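Long-range contact in D-mandelate dehydrogenase (Rhodotorula graminis, PDB 2W2K), which probably interconverts D-2-hydroxyacids such as D-mandelate and their 2-oxoacids with a nicotinamide cofactor: residues B[228-233]-B[257-262]. Numbering follows the deposited sequence.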
loop_
_atom_site.group_PDB
_atom_site.type_symbol
_atom_site.label_atom_id
_atom_site.label_comp_id
_atom_site.label_asym_id
_atom_site.label_seq_id
_atom_site.Cartn_x
_atom_site.Cartn_y
_atom_site.Cartn_z
ATOM N N VAL B 228 7.276 4.461 -18.176
ATOM C CA VAL B 228 7.511 4.697 -19.611
ATOM C C VAL B 228 8.148 3.435 -20.217
ATOM O O VAL B 228 8.776 2.642 -19.491
ATOM C CB VAL B 228 8.487 5.903 -19.886
ATOM C CG1 VAL B 228 7.833 7.251 -19.588
ATOM C CG2 VAL B 228 9.812 5.748 -19.123
ATOM N N PRO B 229 8.024 3.258 -21.548
ATOM C CA PRO B 229 8.718 2.139 -22.224
ATOM C C PRO B 229 10.238 2.313 -22.168
ATOM O O PRO B 229 10.725 3.445 -22.334
ATOM C CB PRO B 229 8.237 2.253 -23.689
ATOM C CG PRO B 229 7.039 3.142 -23.661
ATOM C CD PRO B 229 7.228 4.071 -22.491
ATOM N N TYR B 230 10.977 1.215 -21.942
ATOM C CA TYR B 230 12.456 1.249 -21.911
ATOM C C TYR B 230 13.038 1.037 -23.326
ATOM O O TYR B 230 12.718 0.046 -24.005
ATOM C CB TYR B 230 13.036 0.211 -20.916
ATOM C CG TYR B 230 14.554 0.193 -20.853
ATOM C CD1 TYR B 230 15.276 1.360 -20.673
ATOM C CD2 TYR B 230 15.267 -1.000 -20.959
ATOM C CE1 TYR B 230 16.700 1.358 -20.640
ATOM C CE2 TYR B 230 16.685 -1.021 -20.917
ATOM C CZ TYR B 230 17.394 0.158 -20.752
ATOM O OH TYR B 230 18.791 0.130 -20.717
ATOM N N MET B 231 13.866 1.984 -23.758
ATOM C CA MET B 231 14.479 1.991 -25.085
ATOM C C MET B 231 15.685 2.937 -25.045
ATOM O O MET B 231 15.949 3.556 -24.005
ATOM C CB MET B 231 13.461 2.424 -26.153
ATOM C CG MET B 231 12.725 3.726 -25.831
ATOM S SD MET B 231 12.292 4.700 -27.285
ATOM C CE MET B 231 13.912 5.036 -27.993
ATOM N N LYS B 232 16.425 3.060 -26.153
ATOM C CA LYS B 232 17.656 3.865 -26.126
ATOM C C LYS B 232 17.418 5.270 -25.545
ATOM O O LYS B 232 18.205 5.756 -24.705
ATOM C CB LYS B 232 18.295 3.953 -27.524
ATOM C CG LYS B 232 19.701 4.542 -27.494
ATOM N N LEU B 233 16.320 5.896 -25.969
ATOM C CA LEU B 233 16.029 7.298 -25.620
ATOM C C LEU B 233 15.512 7.486 -24.182
ATOM O O LEU B 233 15.448 8.615 -23.689
ATOM C CB LEU B 233 15.089 7.944 -26.655
ATOM C CG LEU B 233 15.646 8.225 -28.070
ATOM C CD1 LEU B 233 14.526 8.704 -29.018
ATOM C CD2 LEU B 233 16.806 9.236 -28.035
ATOM N N ARG B 257 11.473 -0.000 -16.049
ATOM C CA ARG B 257 12.658 -0.872 -16.073
ATOM C C ARG B 257 13.807 -0.226 -15.268
ATOM O O ARG B 257 13.873 1.007 -15.130
ATOM C CB ARG B 257 13.097 -1.189 -17.522
ATOM C CG ARG B 257 12.159 -2.146 -18.299
ATOM C CD ARG B 257 12.200 -3.602 -17.769
ATOM N NE ARG B 257 10.932 -4.284 -18.029
ATOM C CZ ARG B 257 10.647 -4.980 -19.127
ATOM N NH1 ARG B 257 11.546 -5.112 -20.100
ATOM N NH2 ARG B 257 9.453 -5.548 -19.255
ATOM N N GLY B 258 14.701 -1.053 -14.731
ATOM C CA GLY B 258 15.783 -0.571 -13.839
ATOM C C GLY B 258 16.653 0.573 -14.393
ATOM O O GLY B 258 16.827 1.589 -13.709
ATOM N N PRO B 259 17.220 0.424 -15.616
ATOM C CA PRO B 259 18.096 1.492 -16.136
ATOM C C PRO B 259 17.431 2.828 -16.514
ATOM O O PRO B 259 18.144 3.737 -16.932
ATOM C CB PRO B 259 18.738 0.853 -17.383
ATOM C CG PRO B 259 18.607 -0.661 -17.140
ATOM C CD PRO B 259 17.208 -0.731 -16.534
ATOM N N VAL B 260 16.110 2.955 -16.376
ATOM C CA VAL B 260 15.458 4.270 -16.625
ATOM C C VAL B 260 15.958 5.347 -15.618
ATOM O O VAL B 260 16.072 6.549 -15.965
ATOM C CB VAL B 260 13.906 4.173 -16.725
ATOM C CG1 VAL B 260 13.264 5.579 -16.919
ATOM C CG2 VAL B 260 13.494 3.240 -17.870
ATOM N N ILE B 261 16.302 4.894 -14.402
ATOM C CA ILE B 261 16.934 5.757 -13.369
ATOM C C ILE B 261 18.414 5.399 -13.151
ATOM O O ILE B 261 18.738 4.230 -12.935
ATOM C CB ILE B 261 16.215 5.653 -11.993
ATOM C CG1 ILE B 261 14.701 5.965 -12.131
ATOM C CG2 ILE B 261 16.876 6.605 -10.965
ATOM C CD1 ILE B 261 13.892 5.912 -10.773
ATOM N N SER B 262 19.297 6.403 -13.182
ATOM C CA SER B 262 20.736 6.183 -12.917
ATOM C C SER B 262 20.962 5.817 -11.422
ATOM O O SER B 262 20.680 6.633 -10.526
ATOM C CB SER B 262 21.542 7.434 -13.296
ATOM O OG SER B 262 22.823 7.401 -12.655
#
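Y230 reaches its phenol to P259 and V260 of the short 3-10 turn 258-260, meeting R257 at its root, V260 at CD1 and P259 toward the hydroxyl end. Its first torsion (179°) sets CG anti to the backbone N, which sends the ring out from 228-233 toward 257-262. The contact begins at the root of the side chain, where Y230 CB lies 3.6 Å from R257 CG. V260 and Y230 run past each other in opposite directions, with V260 CG2 3.8 Å from Y230 CD1. Farther out, P259 crosses the tyrosine at about a right angle: P259 CD sits over one ring face, 4.3 Å above the plane and displaced toward the rim, while P259 CB approaches Y230 OH to 3.4 Å, a carbon-oxygen van der Waals contact. The other methyl of V260, CG1, faces V228 CG2 at 4.1 Å, a looser touch that extends the apolar patch.

R257 gives this patch only the foot of its chain. A bend at chi2 (-70°) turns the remainder aside, and the guanidinium, inclined 59° to the phenol ring, is hydrogen-bonded through NH1 to the carbonyl oxygen of G90. The turn itself is closed by the V260 N to R257 O bond of 3.2 Å.

Both segments follow neighbouring parallel strands of the Rossmann-type domain, 223-226 and 250-254, and V228 belongs to the NAD(+) site observed for this protein, with A256 of that site just before R257. Van der Waals contacts, without hydrogen bonds, join the two segments; this packing adds largely apolar surface to loops whose backbones are hydrogen-bonded nearby, at H236 and I238.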